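Local atomic coordinates of isomaltodextranase (Arthrobacter globiformis, PDB entry 5AWO), a protein that hydrolyses (1->6)-alpha-D-glucosidic linkages in polysaccharides, removing successive isomaltose units from the non-reducing ends of the chains. Residues F31-A36 with L586-I591; A52-N57 with T97-S102; S139-V142 with V148-A151; D208-D211 with G215-N218. One frame throughout, in Å; residues are numbered along the deposited sequence.

Contact 1 of 4, residues F31-A36 with L586-I591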
loop_
_atom_site.group_PDB
_atom_site.type_symbol
_atom_site.label_atom_id
_atom_site.label_comp_id
_atom_site.label_asym_id
_atom_site.label_seq_id
_atom_site.Cartn_x
_atom_site.Cartn_y
_atom_site.Cartn_z
ATOM N N PHE A 31 9.039 -4.781 -0.850
ATOM C CA PHE A 31 8.327 -3.807 -0.019
ATOM C C PHE A 31 6.898 -4.233 0.281
ATOM O O PHE A 31 6.484 -4.253 1.457
ATOM C CB PHE A 31 8.326 -2.440 -0.688
ATOM C CG PHE A 31 9.685 -1.819 -0.753
ATOM C CD1 PHE A 31 10.237 -1.166 0.343
ATOM C CD2 PHE A 31 10.417 -1.886 -1.925
ATOM C CE1 PHE A 31 11.503 -0.618 0.272
ATOM C CE2 PHE A 31 11.667 -1.329 -1.999
ATOM C CZ PHE A 31 12.212 -0.695 -0.906
ATOM N N THR A 32 6.123 -4.580 -0.727
ATOM C CA THR A 32 4.751 -4.967 -0.466
ATOM C C THR A 32 4.649 -6.364 0.134
ATOM O O THR A 32 3.671 -6.691 0.802
ATOM C CB THR A 32 3.861 -4.904 -1.707
ATOM O OG1 THR A 32 4.378 -5.797 -2.707
ATOM C CG2 THR A 32 3.769 -3.480 -2.250
ATOM N N ARG A 33 5.639 -7.222 -0.134
ATOM C CA ARG A 33 5.619 -8.556 0.455
ATOM C C ARG A 33 6.011 -8.606 1.915
ATOM O O ARG A 33 5.611 -9.521 2.633
ATOM C CB ARG A 33 6.550 -9.460 -0.365
ATOM C CG ARG A 33 6.079 -9.669 -1.787
ATOM C CD ARG A 33 7.135 -10.356 -2.659
ATOM N NE ARG A 33 7.474 -11.683 -2.147
ATOM C CZ ARG A 33 6.770 -12.781 -2.400
ATOM N NH1 ARG A 33 5.686 -12.767 -3.161
ATOM N NH2 ARG A 33 7.137 -13.920 -1.833
ATOM N N SER A 34 6.812 -7.634 2.361
ATOM C CA SER A 34 7.399 -7.678 3.702
ATOM C C SER A 34 6.534 -7.066 4.797
ATOM O O SER A 34 6.848 -7.260 5.974
ATOM C CB SER A 34 8.779 -7.000 3.754
ATOM O OG SER A 34 9.702 -7.673 2.916
ATOM N N GLY A 35 5.473 -6.360 4.446
ATOM C CA GLY A 35 4.674 -5.705 5.480
ATOM C C GLY A 35 3.914 -4.505 4.996
ATOM O O GLY A 35 3.510 -4.394 3.831
ATOM N N ALA A 36 3.780 -3.579 5.947
ATOM C CA ALA A 36 3.000 -2.370 5.786
ATOM C C ALA A 36 3.851 -1.230 5.254
ATOM O O ALA A 36 5.046 -1.370 4.962
ATOM C CB ALA A 36 2.386 -1.998 7.117
ATOM N N LEU A 586 9.541 -15.515 8.279
ATOM C CA LEU A 586 8.462 -15.086 7.400
ATOM C C LEU A 586 8.440 -15.875 6.100
ATOM O O LEU A 586 9.426 -15.898 5.373
ATOM C CB LEU A 586 8.610 -13.595 7.065
ATOM C CG LEU A 586 7.574 -13.022 6.077
ATOM C CD1 LEU A 586 6.143 -13.077 6.600
ATOM C CD2 LEU A 586 7.971 -11.591 5.740
ATOM N N ASN A 587 7.282 -16.451 5.808
ATOM C CA ASN A 587 7.045 -17.112 4.538
ATOM C C ASN A 587 5.783 -16.540 3.926
ATOM O O ASN A 587 4.815 -16.269 4.647
ATOM C CB ASN A 587 6.850 -18.634 4.731
ATOM C CG ASN A 587 8.074 -19.311 5.310
ATOM O OD1 ASN A 587 8.979 -19.754 4.571
ATOM N ND2 ASN A 587 8.138 -19.348 6.635
ATOM N N LEU A 588 5.779 -16.400 2.607
ATOM C CA LEU A 588 4.561 -16.085 1.879
ATOM C C LEU A 588 4.030 -17.353 1.235
ATOM O O LEU A 588 4.725 -17.948 0.390
ATOM C CB LEU A 588 4.812 -15.014 0.818
ATOM C CG LEU A 588 5.140 -13.594 1.310
ATOM C CD1 LEU A 588 4.081 -13.096 2.287
ATOM C CD2 LEU A 588 6.516 -13.465 1.933
ATOM N N VAL A 589 2.848 -17.774 1.646
ATOM C CA VAL A 589 2.220 -18.980 1.110
ATOM C C VAL A 589 1.126 -18.500 0.186
ATOM O O VAL A 589 0.153 -17.868 0.632
ATOM C CB VAL A 589 1.672 -19.887 2.234
ATOM C CG1 VAL A 589 0.964 -21.101 1.649
ATOM C CG2 VAL A 589 2.803 -20.338 3.149
ATOM N N THR A 590 1.302 -18.777 -1.102
ATOM C CA THR A 590 0.385 -18.372 -2.148
ATOM C C THR A 590 -0.259 -19.593 -2.795
ATOM O O THR A 590 0.443 -20.540 -3.187
ATOM C CB THR A 590 1.105 -17.484 -3.176
ATOM O OG1 THR A 590 1.510 -16.264 -2.512
ATOM C CG2 THR A 590 0.239 -17.138 -4.372
ATOM N N ILE A 591 -1.575 -19.538 -2.903
ATOM C CA ILE A 591 -2.405 -20.568 -3.545
ATOM C C ILE A 591 -3.196 -19.905 -4.655
ATOM O O ILE A 591 -3.856 -18.894 -4.416
ATOM C CB ILE A 591 -3.346 -21.298 -2.543
ATOM C CG1 ILE A 591 -4.268 -22.281 -3.281
ATOM C CG2 ILE A 591 -4.166 -20.317 -1.700
ATOM C CD1 ILE A 591 -4.967 -23.288 -2.372
HETATM O O HOH W 1 4.030 -15.327 -3.116
#
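Arg33 lays the end of its side chain across Leu588, and this is the close part of the contact. NH2 stands 3.7 Å from Leu588 CB, and Leu588 CG sits over one face of the guanidinium, toward its rim. A bend at the third torsion of the arginine (chi3 61°) turns the flat group onto the leucine instead of letting the chain run straight on. Leu588 CD1 also lies 3.9 Å from Arg33 O. The guanidinium nitrogens are all engaged: NH2 forms a salt bridge with Glu549 and a hydrogen bond to Lys550 O, NE is bonded to Ala551 O, and NH1 to Asn28 OD1. These partners fix the rotation of the guanidinium and hold its plane against the leucine.

The remainder is looser. Water 1 lies in the guanidinium plane, takes a hydrogen bond from Arg33 NH1 (3.0 Å) and reaches Thr590 OG1 at 2.8 Å, bridging Arg33 of the helix to Thr590 of the strand. At the other end the partly exposed Leu586 only grazes the helix, with CD2 4.4 Å from Ser34 CA.

Helix 30-34 leads into the first strand of the TIM barrel, and 586-591 is a strand of the carbohydrate-binding module, so this is an interdomain seam. Arg33 brings it to within about 8 Å, side chain to side chain, of Asp262, the probable proton donor.

Contact 2 of 4, residues A52-N57 with T97-S102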
loop_
_atom_site.group_PDB
_atom_site.type_symbol
_atom_site.label_atom_id
_atom_site.label_comp_id
_atom_site.label_asym_id
_atom_site.label_seq_id
_atom_site.Cartn_x
_atom_site.Cartn_y
_atom_site.Cartn_z
ATOM N N ALA A 52 4.703 27.261 -0.621
ATOM C CA ALA A 52 6.083 27.615 -0.950
ATOM C C ALA A 52 7.000 26.440 -0.724
ATOM O O ALA A 52 6.748 25.636 0.168
ATOM C CB ALA A 52 6.531 28.754 -0.052
ATOM N N PRO A 53 8.119 26.360 -1.480
ATOM C CA PRO A 53 9.138 25.369 -1.174
ATOM C C PRO A 53 9.747 25.560 0.214
ATOM O O PRO A 53 9.903 26.691 0.709
ATOM C CB PRO A 53 10.181 25.578 -2.293
ATOM C CG PRO A 53 10.003 26.990 -2.706
ATOM C CD PRO A 53 8.525 27.276 -2.563
ATOM N N ILE A 54 10.075 24.466 0.878
ATOM C CA ILE A 54 10.640 24.576 2.225
ATOM C C ILE A 54 12.047 25.191 2.131
ATOM O O ILE A 54 12.888 24.705 1.365
ATOM C CB ILE A 54 10.647 23.238 2.991
ATOM C CG1 ILE A 54 10.940 23.464 4.492
ATOM C CG2 ILE A 54 11.610 22.238 2.369
ATOM C CD1 ILE A 54 10.833 22.238 5.382
ATOM N N PRO A 55 12.307 26.253 2.912
ATOM C CA PRO A 55 13.698 26.705 3.001
ATOM C C PRO A 55 14.649 25.666 3.553
ATOM O O PRO A 55 14.285 24.842 4.382
ATOM C CB PRO A 55 13.616 27.919 3.937
ATOM C CG PRO A 55 12.231 28.413 3.806
ATOM C CD PRO A 55 11.397 27.150 3.649
ATOM N N GLU A 56 15.904 25.717 3.108
ATOM C CA GLU A 56 16.864 24.739 3.513
ATOM C C GLU A 56 17.059 24.715 5.026
ATOM O O GLU A 56 17.234 23.652 5.585
ATOM C CB GLU A 56 18.214 24.984 2.811
ATOM C CG GLU A 56 19.155 23.803 2.862
ATOM C CD GLU A 56 20.438 24.026 2.073
ATOM O OE1 GLU A 56 20.877 25.199 2.028
ATOM O OE2 GLU A 56 20.964 23.045 1.511
ATOM N N ASN A 57 17.079 25.889 5.680
ATOM C CA ASN A 57 17.230 25.876 7.138
ATOM C C ASN A 57 16.043 25.254 7.867
ATOM O O ASN A 57 16.229 24.597 8.906
ATOM C CB ASN A 57 17.475 27.259 7.735
ATOM C CG ASN A 57 17.925 27.157 9.188
ATOM O OD1 ASN A 57 18.926 26.510 9.477
ATOM N ND2 ASN A 57 17.141 27.709 10.112
ATOM N N THR A 97 19.830 18.623 -9.034
ATOM C CA THR A 97 20.888 18.452 -8.045
ATOM C C THR A 97 20.485 18.749 -6.601
ATOM O O THR A 97 21.177 18.342 -5.684
ATOM C CB THR A 97 22.103 19.324 -8.403
ATOM O OG1 THR A 97 21.683 20.682 -8.470
ATOM C CG2 THR A 97 22.702 18.905 -9.732
ATOM N N SER A 98 19.365 19.433 -6.390
ATOM C CA SER A 98 18.917 19.717 -5.027
ATOM C C SER A 98 17.407 19.896 -5.008
ATOM O O SER A 98 16.758 19.799 -6.044
ATOM C CB SER A 98 19.624 20.943 -4.452
ATOM O OG SER A 98 19.399 21.032 -3.051
ATOM N N TYR A 99 16.855 20.198 -3.826
ATOM C CA TYR A 99 15.410 20.400 -3.711
ATOM C C TYR A 99 14.935 21.739 -4.294
ATOM O O TYR A 99 13.850 21.832 -4.861
ATOM C CB TYR A 99 14.948 20.263 -2.253
ATOM C CG TYR A 99 13.528 20.738 -2.067
ATOM C CD1 TYR A 99 12.450 19.985 -2.507
ATOM C CD2 TYR A 99 13.261 21.981 -1.516
ATOM C CE1 TYR A 99 11.142 20.450 -2.368
ATOM C CE2 TYR A 99 11.956 22.441 -1.364
ATOM C CZ TYR A 99 10.903 21.670 -1.806
ATOM O OH TYR A 99 9.629 22.163 -1.685
ATOM N N ASN A 100 15.764 22.779 -4.162
ATOM C CA ASN A 100 15.415 24.112 -4.629
ATOM C C ASN A 100 16.695 24.887 -4.949
ATOM O O ASN A 100 17.706 24.663 -4.319
ATOM C CB ASN A 100 14.627 24.860 -3.536
ATOM C CG ASN A 100 14.124 26.213 -3.990
ATOM O OD1 ASN A 100 14.741 27.263 -3.703
ATOM N ND2 ASN A 100 13.024 26.220 -4.717
ATOM N N ASP A 101 16.622 25.779 -5.930
ATOM C CA ASP A 101 17.795 26.578 -6.333
ATOM C C ASP A 101 18.381 27.437 -5.193
ATOM O O ASP A 101 19.537 27.846 -5.295
ATOM C CB ASP A 101 17.464 27.472 -7.538
ATOM C CG ASP A 101 17.275 26.697 -8.829
ATOM O OD1 ASP A 101 17.557 25.474 -8.869
ATOM O OD2 ASP A 101 16.810 27.333 -9.798
ATOM N N SER A 102 17.591 27.730 -4.141
ATOM C CA SER A 102 18.086 28.487 -2.968
ATOM C C SER A 102 18.978 27.673 -2.045
ATOM O O SER A 102 19.670 28.231 -1.175
ATOM C CB SER A 102 16.924 29.070 -2.141
ATOM O OG SER A 102 16.183 28.041 -1.498
HETATM O O HOH W 2 16.591 27.838 1.300
#
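Tyr99 and Ile54 meet at about a right angle, with Ile54 CG2 set against CE2 of the ring at 3.8 Å. Ile54 N arrives at the ring's edge, near its plane, and gives a weak hydrogen bond to Tyr99 OH (3.5 Å). The stronger partner of that hydroxyl is Gly82 O. Pro53 approaches the ring obliquely, its CB 3.7 Å from Tyr99 CE2 and its CA close to OH. CG of Tyr99 is anti to the backbone N (chi1 168°), extending the ring toward Pro53 and Ile54.

Both segments belong to connections of the TIM barrel: 52-57 follows helix 44-50 and enters helix 56-68, whereas 97-102 is loop between strand 77-79 and helix 107-116. There Asn100 forms an Asx turn: OD1 accepts from Ser102 N (2.9 Å) and, from the opposite face of the amide plane, from Ser102 OG (2.7 Å). This grip leaves ND2 beside the proline, 3.7 Å from Pro53 CG. With an alanine here OD1 and ND2 are gone, so the turn is likely to be held less firmly and Pro53 CG less well covered. Water 2 donates to Ser102 OG and accepts from Glu56 N, joining the turn to helix 56-68.

Contact 3 of 4, residues S139-V142 with V148-A151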
loop_
_atom_site.group_PDB
_atom_site.type_symbol
_atom_site.label_atom_id
_atom_site.label_comp_id
_atom_site.label_asym_id
_atom_site.label_seq_id
_atom_site.Cartn_x
_atom_site.Cartn_y
_atom_site.Cartn_z
ATOM N N SER A 139 24.085 21.640 -23.993
ATOM C CA SER A 139 25.194 20.803 -23.528
ATOM C C SER A 139 24.717 19.554 -22.766
ATOM O O SER A 139 25.481 18.601 -22.597
ATOM C CB SER A 139 26.178 21.616 -22.670
ATOM O OG SER A 139 25.765 21.799 -21.314
ATOM N N LYS A 140 23.468 19.574 -22.294
ATOM C CA LYS A 140 22.977 18.463 -21.506
ATOM C C LYS A 140 22.449 17.366 -22.406
ATOM O O LYS A 140 21.681 17.617 -23.321
ATOM C CB LYS A 140 21.922 18.944 -20.523
ATOM C CG LYS A 140 22.465 20.013 -19.585
ATOM C CD LYS A 140 21.456 20.393 -18.536
ATOM C CE LYS A 140 21.936 21.492 -17.595
ATOM N NZ LYS A 140 22.742 20.972 -16.480
ATOM N N THR A 141 22.842 16.141 -22.098
ATOM C CA THR A 141 22.498 14.981 -22.900
ATOM C C THR A 141 22.072 13.832 -22.008
ATOM O O THR A 141 22.402 13.784 -20.822
ATOM C CB THR A 141 23.684 14.525 -23.786
ATOM O OG1 THR A 141 24.829 14.291 -22.964
ATOM C CG2 THR A 141 24.040 15.582 -24.786
ATOM N N VAL A 142 21.353 12.898 -22.596
ATOM C CA VAL A 142 20.810 11.758 -21.845
ATOM C C VAL A 142 21.950 10.862 -21.354
ATOM O O VAL A 142 22.897 10.579 -22.106
ATOM C CB VAL A 142 19.801 10.975 -22.712
ATOM C CG1 VAL A 142 19.395 9.655 -22.049
ATOM C CG2 VAL A 142 18.581 11.834 -23.000
ATOM N N VAL A 148 21.568 12.146 -27.698
ATOM C CA VAL A 148 20.247 12.715 -27.413
ATOM C C VAL A 148 20.403 13.877 -26.435
ATOM O O VAL A 148 20.728 13.680 -25.266
ATOM C CB VAL A 148 19.281 11.675 -26.834
ATOM C CG1 VAL A 148 17.886 12.277 -26.634
ATOM C CG2 VAL A 148 19.190 10.453 -27.740
ATOM N N LYS A 149 20.177 15.101 -26.897
ATOM C CA LYS A 149 20.136 16.255 -25.998
ATOM C C LYS A 149 18.865 16.157 -25.158
ATOM O O LYS A 149 17.867 15.604 -25.607
ATOM C CB LYS A 149 20.102 17.551 -26.789
ATOM C CG LYS A 149 21.382 17.821 -27.584
ATOM C CD LYS A 149 21.228 19.006 -28.517
ATOM C CE LYS A 149 20.113 18.802 -29.533
ATOM N NZ LYS A 149 20.293 17.580 -30.373
ATOM N N ILE A 150 18.900 16.713 -23.961
ATOM C CA ILE A 150 17.671 16.780 -23.146
ATOM C C ILE A 150 16.565 17.482 -23.930
ATOM O O ILE A 150 15.401 17.098 -23.873
ATOM C CB ILE A 150 17.959 17.407 -21.786
ATOM C CG1 ILE A 150 19.000 16.595 -21.006
ATOM C CG2 ILE A 150 16.675 17.518 -20.967
ATOM C CD1 ILE A 150 18.703 15.120 -20.912
ATOM N N ALA A 151 16.958 18.478 -24.746
ATOM C CA ALA A 151 16.041 19.177 -25.635
ATOM C C ALA A 151 15.270 18.275 -26.600
ATOM O O ALA A 151 14.165 18.632 -27.018
ATOM C CB ALA A 151 16.794 20.225 -26.444
HETATM O O HOH W 3 19.513 19.843 -24.033
#
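Lys140 and Val148 each offer a backbone oxygen to the facing segment, and the two bonds frame Thr141 and Lys149, an antiparallel non-hydrogen-bonded pair. Ile150 N donates to Lys140 O at 3.0 Å, approaching from 39° above the carbonyl plane. Val142 N donates to Val148 O at 2.9 Å and meets that oxygen almost end-on, with a C=O...N angle of 173°. Each oxygen also receives a CA-H contact, Lys149 CA at 3.4 Å from Lys140 O and Thr141 CA at 3.2 Å from Val148 O. Water 3 accepts from Ala151 N (3.0 Å) and lies near Lys140 O.

Other polar atoms have partners beyond the two segments: Thr141 O takes a bond from Asn93 ND2, Lys140 NZ binds Thr90 OG1 and Thr91 O, and Lys149 NZ makes a salt bridge with Asp152.

Apolar branches pack beside the bonds. Val142 and Val148 lie side by side, CG2 of the first 3.7 Å from CG1 of the second. Ile150 bends CD1 over the Thr141-Val142 peptide, its CG1 anti to the carbonyl carbon (chi1 -60°) and 3.8 Å from Lys140 CB. A serine in its place would probably open a gap over that peptide and leave Val142 CG2 without one apolar neighbour.

Two backbone bonds bordered by apolar branches thus close a short connection at the barrel's periphery, while both lysine ammonium groups are engaged by residues beyond it.

Contact 4 of 4, residues D208-D211 with G215-N218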
loop_
_atom_site.group_PDB
_atom_site.type_symbol
_atom_site.label_atom_id
_atom_site.label_comp_id
_atom_site.label_asym_id
_atom_site.label_seq_id
_atom_site.Cartn_x
_atom_site.Cartn_y
_atom_site.Cartn_z
ATOM N N ASP A 208 -3.913 11.566 -18.840
ATOM C CA ASP A 208 -4.955 12.125 -19.718
ATOM C C ASP A 208 -5.138 13.642 -19.640
ATOM O O ASP A 208 -6.029 14.182 -20.274
ATOM C CB ASP A 208 -6.276 11.351 -19.574
ATOM C CG ASP A 208 -6.975 11.636 -18.298
ATOM O OD1 ASP A 208 -6.427 12.417 -17.501
ATOM O OD2 ASP A 208 -8.068 11.056 -18.115
ATOM N N GLY A 209 -4.253 14.344 -18.951
ATOM C CA GLY A 209 -4.315 15.782 -18.909
ATOM C C GLY A 209 -5.560 16.391 -18.279
ATOM O O GLY A 209 -5.841 17.582 -18.530
ATOM N N ARG A 210 -6.274 15.582 -17.484
ATOM C CA ARG A 210 -7.561 15.948 -16.893
ATOM C C ARG A 210 -7.478 15.913 -15.382
ATOM O O ARG A 210 -6.830 15.034 -14.822
ATOM C CB ARG A 210 -8.679 14.990 -17.367
ATOM C CG ARG A 210 -9.048 15.079 -18.849
ATOM C CD ARG A 210 -10.248 14.201 -19.203
ATOM N NE ARG A 210 -10.546 14.195 -20.654
ATOM C CZ ARG A 210 -11.602 13.605 -21.234
ATOM N NH1 ARG A 210 -12.533 12.972 -20.521
ATOM N NH2 ARG A 210 -11.735 13.645 -22.564
ATOM N N ASP A 211 -8.193 16.823 -14.714
ATOM C CA ASP A 211 -8.431 16.747 -13.274
ATOM C C ASP A 211 -9.894 17.098 -13.013
ATOM O O ASP A 211 -10.357 18.164 -13.394
ATOM C CB ASP A 211 -7.491 17.672 -12.499
ATOM C CG ASP A 211 -7.542 17.421 -11.018
ATOM O OD1 ASP A 211 -8.668 17.432 -10.446
ATOM O OD2 ASP A 211 -6.478 17.160 -10.389
ATOM N N GLY A 215 -10.424 20.782 -14.438
ATOM C CA GLY A 215 -10.679 20.815 -15.855
ATOM C C GLY A 215 -9.530 20.198 -16.640
ATOM O O GLY A 215 -8.862 19.299 -16.139
ATOM N N GLN A 216 -9.316 20.667 -17.865
ATOM C CA GLN A 216 -8.142 20.303 -18.642
ATOM C C GLN A 216 -6.952 21.013 -18.052
ATOM O O GLN A 216 -6.956 22.241 -17.846
ATOM C CB GLN A 216 -8.257 20.744 -20.114
ATOM C CG GLN A 216 -9.512 20.321 -20.825
ATOM C CD GLN A 216 -9.634 18.830 -20.972
ATOM O OE1 GLN A 216 -8.628 18.116 -21.035
ATOM N NE2 GLN A 216 -10.873 18.346 -21.080
ATOM N N VAL A 217 -5.910 20.255 -17.741
ATOM C CA VAL A 217 -4.730 20.860 -17.139
ATOM C C VAL A 217 -3.500 20.859 -18.048
ATOM O O VAL A 217 -2.665 21.744 -17.945
ATOM C CB VAL A 217 -4.394 20.207 -15.791
ATOM C CG1 VAL A 217 -5.471 20.573 -14.776
ATOM C CG2 VAL A 217 -4.230 18.708 -15.909
ATOM N N ASN A 218 -3.364 19.830 -18.886
ATOM C CA ASN A 218 -2.289 19.794 -19.888
ATOM C C ASN A 218 -2.597 18.775 -20.980
ATOM O O ASN A 218 -3.689 18.202 -21.001
ATOM C CB ASN A 218 -0.910 19.603 -19.222
ATOM C CG ASN A 218 -0.765 18.307 -18.438
ATOM O OD1 ASN A 218 -0.989 17.188 -18.956
ATOM N ND2 ASN A 218 -0.336 18.447 -17.213
#
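Asp211 and Gly215 exchange two backbone hydrogen bonds, an antiparallel hydrogen-bonded pair next to the turn: Asp211 N to Gly215 O at 2.9 Å, and Gly215 N to Asp211 O at 2.8 Å, the latter in the carbonyl plane. Further along, Gly209 O accepts from Val217 N (2.8 Å) and, weakly, from Asn218 N (3.4 Å). Two successive N-H groups on one oxygen resemble a classic beta bulge, just beyond the paired strands.

The segments form a small beta hairpin, 210-211 against 215-216, immediately following helix 203-208 in the chain. Asp208 ends that helix with an Asx turn, its OD1 met by Arg210 N from above the carboxylate plane and also bonded to His249. Gly209 follows with positive phi, its CA 3.3 Å from Asn218 O in a CA-H...O contact, where a side chain would collide with that oxygen.

Among side chains, Arg210 and Gln216 share one face and run alongside each other, with guanidinium and amide planes 90° apart. Arg210 CG is 3.8 Å from Gln216 OE1, a contact of the aliphatic stem. Past the strand, Val217 points at the facing segment; CG2, between the backbone N and the carbonyl carbon (chi1 -69°), is set 3.3 Å from Gly209 O. The Asp211 carboxylate turns away to Trp205 NE1 and Asn213 N, about 8 Å, side chain to side chain, from Asp201, the probable nucleophile.

Overall arrangement
From the N terminus, the chain opens contact 1 at helix 30-34 and closes it only at strand 585-592, so this long loop encloses the other three. Those follow in series, none crossing another: contact 2 ties two loops of the early barrel, contact 3 closes a short connection after helix 132-135, and contact 4 closes a hairpin after helix 203-208. Contacts 2 and 3 lie on the same side of the chain's centre, their nearest atoms about 7 Å apart, while contacts 3 and 4 come no nearer than about 17 Å. Contact 1, with its centre 37 to 41 Å from the others, joins barrel and carbohydrate-binding module; the rest shape the barrel's own loops.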